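Local coordinates for protein fructokinase (Vibrio cholerae serotype O1, PDB 5EYN) that phosphorylates fructose with ATP as a fructokinase of the PfkB carbohydrate kinase family, bound here to fructose, ADP, beryllium trifluoride and calcium, at residues Val28-Pro33 with Asp260-Gly265; Gly44-Asn49 with His140-Ala145. All coordinates share one frame; numbering follows the deposited sequence.

Contact 1 of 2, residues Val28-Pro33 with Asp260-Gly265; sequences VVDLIP and DTTGAG. With ADP (adenosine-5'-diphosphate), chain E; BEF (beryllium trifluoride ion), chain D; FRU (beta-D-fructofuranose), chain B.
I32 and D30, on strand 28-33, lean against D260 and T262 of the turn leading into helix 264-278, and two methyl groups each meet a carboxylate oxygen across the contact. The I32 side chain runs out to CD1, which ends 3.8 Å from OD2 of D260, the two side chains arriving from opposite directions. Two residues back along the strand, on the same face, OD2 of D30 lies 3.9 Å from the CG2 methyl of T262. That methyl lies anti to the backbone N of T262 while OG1, at chi1 -59°, is turned back toward D260.

Hydrogen bonds stiffen the turn from within. OD1 of D260 takes two donors: OG1 of T262, at 2.7 Å, reaches its syn lone pair, whereas the backbone N of T262 comes down from above the carboxylate plane and closes an Asx turn. The other oxygen, OD2, accepts from the backbone N of G307, so both ends of the carboxylate are held. A type II turn from T261 to A264 overlaps it, and G263 takes the N-cap position of helix 264-278.

The polar ligand bonds fall mainly into two groups. The D30 carboxylate grips fructose as a fork, OD1 accepting from O3 and OD2 from O4 of the sugar, each at 2.6 Å. Across from it, the N of G263 is bonded to F1 of beryllium trifluoride at 2.7 Å, bent to 134°, where the helix start faces the phosphate mimic and ADP. The helix N-terminus would be expected to favour the negative charge gathered there, as in the anion hole of PfkB kinases.

Strand 28-33 runs between strands 38-44 and 99-103 of the small sheet, and L31 packs on L31 of the second subunit. The I32 and D30 side chains join this sheet, which resembles the lid of ribokinase-like enzymes, to the turn before helix 264-278.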
loop_
_atom_site.group_PDB
_atom_site.type_symbol
_atom_site.label_atom_id
_atom_site.label_comp_id
_atom_site.label_asym_id
_atom_site.label_seq_id
_atom_site.Cartn_x
_atom_site.Cartn_y
_atom_site.Cartn_z
ATOM N N VAL A 28 -6.875 -0.179 9.220
ATOM C CA VAL A 28 -5.819 0.141 8.285
ATOM C C VAL A 28 -4.469 -0.028 8.928
ATOM O O VAL A 28 -4.341 0.052 10.144
ATOM C CB VAL A 28 -5.912 1.580 7.776
ATOM C CG1 VAL A 28 -7.361 2.017 7.525
ATOM C CG2 VAL A 28 -5.219 2.544 8.665
ATOM N N VAL A 29 -3.467 -0.257 8.097
ATOM C CA VAL A 29 -2.092 -0.155 8.557
ATOM C C VAL A 29 -1.564 1.228 8.219
ATOM O O VAL A 29 -1.514 1.624 7.048
ATOM C CB VAL A 29 -1.186 -1.273 7.980
ATOM C CG1 VAL A 29 0.274 -0.980 8.249
ATOM C CG2 VAL A 29 -1.577 -2.621 8.572
ATOM N N ASP A 30 -1.207 1.965 9.271
ATOM C CA ASP A 30 -0.567 3.260 9.146
ATOM C C ASP A 30 0.951 3.051 9.155
ATOM O O ASP A 30 1.527 2.511 10.113
ATOM C CB ASP A 30 -0.932 4.178 10.320
ATOM C CG ASP A 30 -2.371 4.682 10.289
ATOM O OD1 ASP A 30 -2.952 4.837 9.195
ATOM O OD2 ASP A 30 -2.880 4.996 11.390
ATOM N N LEU A 31 1.601 3.487 8.093
ATOM C CA LEU A 31 3.052 3.435 7.981
ATOM C C LEU A 31 3.585 4.787 8.430
ATOM O O LEU A 31 3.387 5.801 7.772
ATOM C CB LEU A 31 3.422 3.129 6.527
ATOM C CG LEU A 31 2.969 1.768 6.014
ATOM C CD1 LEU A 31 3.146 1.684 4.504
ATOM C CD2 LEU A 31 3.692 0.630 6.708
ATOM N N ILE A 32 4.240 4.790 9.582
ATOM C CA ILE A 32 4.609 6.030 10.245
ATOM C C ILE A 32 6.127 6.139 10.285
ATOM O O ILE A 32 6.795 5.258 10.829
ATOM C CB ILE A 32 4.022 6.102 11.667
ATOM C CG1 ILE A 32 2.491 5.996 11.565
ATOM C CG2 ILE A 32 4.446 7.391 12.361
ATOM C CD1 ILE A 32 1.761 6.213 12.886
ATOM N N PRO A 33 6.671 7.213 9.702
ATOM C CA PRO A 33 8.131 7.367 9.682
ATOM C C PRO A 33 8.750 7.251 11.063
ATOM O O PRO A 33 8.244 7.812 12.034
ATOM C CB PRO A 33 8.321 8.783 9.145
ATOM C CG PRO A 33 7.103 9.006 8.283
ATOM C CD PRO A 33 6.000 8.339 9.031
ATOM N N ASP A 260 2.842 12.487 18.497
ATOM C CA ASP A 260 2.160 12.061 17.269
ATOM C C ASP A 260 0.676 12.327 17.448
ATOM O O ASP A 260 0.037 11.765 18.345
ATOM C CB ASP A 260 2.418 10.581 16.997
ATOM C CG ASP A 260 1.728 10.075 15.751
ATOM O OD1 ASP A 260 1.266 10.910 14.946
ATOM O OD2 ASP A 260 1.658 8.841 15.570
ATOM N N THR A 261 0.126 13.208 16.625
ATOM C CA THR A 261 -1.291 13.514 16.739
ATOM C C THR A 261 -2.180 12.496 16.037
ATOM O O THR A 261 -3.397 12.610 16.116
ATOM C CB THR A 261 -1.622 14.908 16.166
ATOM O OG1 THR A 261 -1.185 14.985 14.804
ATOM C CG2 THR A 261 -0.941 15.985 16.992
ATOM N N THR A 262 -1.597 11.528 15.330
ATOM C CA THR A 262 -2.397 10.573 14.554
ATOM C C THR A 262 -3.426 9.908 15.448
ATOM O O THR A 262 -3.075 9.285 16.451
ATOM C CB THR A 262 -1.511 9.463 13.955
ATOM O OG1 THR A 262 -0.515 10.029 13.097
ATOM C CG2 THR A 262 -2.324 8.478 13.129
ATOM N N GLY A 263 -4.694 10.012 15.078
ATOM C CA GLY A 263 -5.721 9.355 15.850
ATOM C C GLY A 263 -6.100 9.968 17.200
ATOM O O GLY A 263 -6.884 9.354 17.919
ATOM N N ALA A 264 -5.556 11.134 17.565
ATOM C CA ALA A 264 -5.955 11.783 18.816
ATOM C C ALA A 264 -7.473 11.980 18.870
ATOM O O ALA A 264 -8.123 11.826 19.900
ATOM C CB ALA A 264 -5.261 13.122 18.984
ATOM N N GLY A 265 -8.068 12.272 17.727
ATOM C CA GLY A 265 -9.499 12.518 17.652
ATOM C C GLY A 265 -10.264 11.238 17.915
ATOM O O GLY A 265 -11.357 11.286 18.464
HETATM P PB ADP E . -6.652 13.872 15.626
HETATM O O1B ADP E . -6.729 12.383 15.841
HETATM O O2B ADP E . -7.443 14.272 14.401
HETATM O O3B ADP E . -5.204 14.255 15.446
HETATM P PA ADP E . -7.012 16.126 17.223
HETATM O O1A ADP E . -5.509 16.293 17.077
HETATM O O2A ADP E . -7.659 16.926 16.115
HETATM O O3A ADP E . -7.248 14.596 16.914
HETATM O "O5'" ADP E . -7.571 16.682 18.618
HETATM C "C5'" ADP E . -8.613 16.054 19.279
HETATM C "C4'" ADP E . -8.550 16.091 20.788
HETATM O "O4'" ADP E . -7.301 15.609 21.232
HETATM C "C3'" ADP E . -8.751 17.423 21.419
HETATM O "O3'" ADP E . -10.108 17.716 21.566
HETATM C "C2'" ADP E . -8.091 17.231 22.724
HETATM O "O2'" ADP E . -8.852 16.506 23.614
HETATM C "C1'" ADP E . -6.942 16.388 22.339
HETATM N N9 ADP E . -5.754 17.121 22.004
HETATM C C8 ADP E . -5.241 17.353 20.782
HETATM N N7 ADP E . -4.116 18.043 20.883
HETATM C C5 ADP E . -3.869 18.274 22.173
HETATM C C6 ADP E . -2.869 18.914 22.887
HETATM N N6 ADP E . -1.774 19.546 22.222
HETATM N N1 ADP E . -2.941 18.952 24.215
HETATM C C2 ADP E . -3.943 18.377 24.904
HETATM N N3 ADP E . -4.941 17.741 24.246
HETATM C C4 ADP E . -4.913 17.685 22.908
HETATM BE BE BEF D . -7.560 12.074 14.245
HETATM F F1 BEF D . -6.046 12.124 13.955
HETATM F F2 BEF D . -8.015 10.760 14.948
HETATM F F3 BEF D . -8.363 12.024 12.961
HETATM C C1 FRU B . -8.291 6.648 8.266
HETATM C C2 FRU B . -7.166 7.240 9.102
HETATM C C3 FRU B . -6.085 6.289 9.574
HETATM C C4 FRU B . -5.734 6.757 10.948
HETATM C C5 FRU B . -7.013 7.376 11.391
HETATM C C6 FRU B . -6.845 8.545 12.330
HETATM O O1 FRU B . -9.075 5.774 9.017
HETATM O O2 FRU B . -6.583 8.242 8.325
HETATM O O3 FRU B . -5.049 6.313 8.638
HETATM O O4 FRU B . -5.376 5.736 11.816
HETATM O O5 FRU B . -7.742 7.786 10.247
HETATM O O6 FRU B . -8.085 9.097 12.695
#

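Contact 2 of 2, residues Gly44-Asn49 with His140-Ala145; sequences GGAPAN and HVCSIA. With FRU (beta-D-fructofuranose), chain B.
A46 and C142 meet where helix 46-56, entered from the glycine pair G44-G45, faces strand 138-142 in the large sheet of the ribokinase-like fold. The thiol does the touching: C142 SG sits 3.8 Å from CB of A46 and, more loosely, 4.4 Å from CD of the P47 ring. With SG anti to its own carbonyl carbon, chi1 -61°, the sulfur is directed at the first turn of the helix. H140 also leans to this side, its ring passing to V269 and L273 of helix 264-278 while ND1 bonds to OG of S170; V141 between them turns to the other face of the strand.

Next to this contact, the N-cap and the first turn of the helix bind fructose. The N of G45, the N-cap residue, donates almost straight to sugar O4 (172°), and the N of A46 to O1. From one turn on, N49 reaches back to the sugar: its CG lies beside the backbone N, chi1 -64°, which brings the amide to the same O4, and ND2 also bonds to D266. The CD1 methyl of I144 adds an apolar touch, 3.8 Å from C1 of the fructose.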
loop_
_atom_site.group_PDB
_atom_site.type_symbol
_atom_site.label_atom_id
_atom_site.label_comp_id
_atom_site.label_asym_id
_atom_site.label_seq_id
_atom_site.Cartn_x
_atom_site.Cartn_y
_atom_site.Cartn_z
ATOM N N GLY A 44 -4.113 0.909 12.772
ATOM C CA GLY A 44 -4.854 2.142 12.725
ATOM C C GLY A 44 -6.188 1.939 12.039
ATOM O O GLY A 44 -6.724 0.828 11.968
ATOM N N GLY A 45 -6.726 3.054 11.573
ATOM C CA GLY A 45 -8.056 3.093 10.984
ATOM C C GLY A 45 -9.023 3.613 12.036
ATOM O O GLY A 45 -9.209 2.991 13.070
ATOM N N ALA A 46 -9.655 4.752 11.771
ATOM C CA ALA A 46 -10.381 5.459 12.820
ATOM C C ALA A 46 -11.359 4.590 13.613
ATOM O O ALA A 46 -11.310 4.595 14.831
ATOM C CB ALA A 46 -11.077 6.695 12.281
ATOM N N PRO A 47 -12.258 3.837 12.951
ATOM C CA PRO A 47 -13.174 3.053 13.791
ATOM C C PRO A 47 -12.467 1.944 14.585
ATOM O O PRO A 47 -12.903 1.597 15.683
ATOM C CB PRO A 47 -14.176 2.485 12.784
ATOM C CG PRO A 47 -13.514 2.561 11.493
ATOM C CD PRO A 47 -12.588 3.728 11.520
ATOM N N ALA A 48 -11.383 1.398 14.047
ATOM C CA ALA A 48 -10.597 0.412 14.799
ATOM C C ALA A 48 -9.942 1.070 16.014
ATOM O O ALA A 48 -9.918 0.508 17.113
ATOM C CB ALA A 48 -9.555 -0.226 13.897
ATOM N N ASN A 49 -9.437 2.281 15.811
ATOM C CA ASN A 49 -8.836 3.057 16.887
ATOM C C ASN A 49 -9.844 3.297 17.983
ATOM O O ASN A 49 -9.544 3.141 19.172
ATOM C CB ASN A 49 -8.345 4.405 16.350
ATOM C CG ASN A 49 -7.234 4.276 15.329
ATOM O OD1 ASN A 49 -6.507 3.290 15.293
ATOM N ND2 ASN A 49 -7.085 5.304 14.512
ATOM N N HIS A 140 -20.849 3.505 15.996
ATOM C CA HIS A 140 -20.025 4.634 15.589
ATOM C C HIS A 140 -19.472 4.437 14.185
ATOM O O HIS A 140 -18.988 3.354 13.844
ATOM C CB HIS A 140 -18.866 4.822 16.560
ATOM C CG HIS A 140 -17.961 5.949 16.204
ATOM N ND1 HIS A 140 -18.334 7.269 16.341
ATOM C CD2 HIS A 140 -16.718 5.961 15.662
ATOM C CE1 HIS A 140 -17.351 8.047 15.921
ATOM N NE2 HIS A 140 -16.351 7.280 15.517
ATOM N N VAL A 141 -19.565 5.510 13.400
ATOM C CA VAL A 141 -19.230 5.539 11.981
ATOM C C VAL A 141 -18.394 6.773 11.663
ATOM O O VAL A 141 -18.599 7.821 12.270
ATOM C CB VAL A 141 -20.565 5.586 11.119
ATOM C CG1 VAL A 141 -20.292 5.701 9.627
ATOM C CG2 VAL A 141 -21.447 4.386 11.427
ATOM N N CYS A 142 -17.476 6.630 10.704
ATOM C CA CYS A 142 -16.712 7.737 10.120
ATOM C C CYS A 142 -16.980 7.818 8.628
ATOM O O CYS A 142 -17.519 6.885 8.032
ATOM C CB CYS A 142 -15.211 7.578 10.365
ATOM S SG CYS A 142 -14.735 7.547 12.112
ATOM N N SER A 143 -16.599 8.923 8.014
ATOM C CA SER A 143 -17.003 9.142 6.637
ATOM C C SER A 143 -16.349 8.243 5.611
ATOM O O SER A 143 -16.899 8.107 4.524
ATOM C CB SER A 143 -16.838 10.593 6.222
ATOM O OG SER A 143 -15.481 10.913 6.097
ATOM N N ILE A 144 -15.204 7.639 5.881
ATOM C CA ILE A 144 -14.619 6.761 4.894
ATOM C C ILE A 144 -15.604 5.634 4.567
ATOM O O ILE A 144 -15.656 5.157 3.431
ATOM C CB ILE A 144 -13.239 6.244 5.337
ATOM C CG1 ILE A 144 -12.189 7.287 4.983
ATOM C CG2 ILE A 144 -12.896 4.902 4.674
ATOM C CD1 ILE A 144 -10.781 6.897 5.375
ATOM N N ALA A 145 -16.406 5.218 5.535
ATOM C CA ALA A 145 -17.374 4.159 5.290
ATOM C C ALA A 145 -18.432 4.580 4.278
ATOM O O ALA A 145 -19.078 3.731 3.679
ATOM C CB ALA A 145 -18.032 3.748 6.597
HETATM C C1 FRU B . -8.291 6.648 8.266
HETATM C C2 FRU B . -7.166 7.240 9.102
HETATM C C3 FRU B . -6.085 6.289 9.574
HETATM C C4 FRU B . -5.734 6.757 10.948
HETATM C C5 FRU B . -7.013 7.376 11.391
HETATM C C6 FRU B . -6.845 8.545 12.330
HETATM O O1 FRU B . -9.075 5.774 9.017
HETATM O O2 FRU B . -6.583 8.242 8.325
HETATM O O3 FRU B . -5.049 6.313 8.638
HETATM O O4 FRU B . -5.376 5.736 11.816
HETATM O O5 FRU B . -7.742 7.786 10.247
HETATM O O6 FRU B . -8.085 9.097 12.695
#

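How the contacts relate
Both contacts are buried, but contact 2 lies nearer the centre of the chain and joins the large sheet to helix 46-56, which follows directly on strand 38-44 of the small sheet, whereas contact 1 bridges the small sheet and the start of helix 264-278. Contact 2 falls within the chain interval that contact 1 closes. They meet through the pairing of strands 28-33 and 38-44, where V28 O probably accepts from G44 N at 2.8 Å, and they share one fructose. Their chemistry differs: contact 1 pairs methyls with carboxylates and offers the sugar acceptors, while contact 2 has sulfur-to-carbon packing and gives the sugar N-H donors.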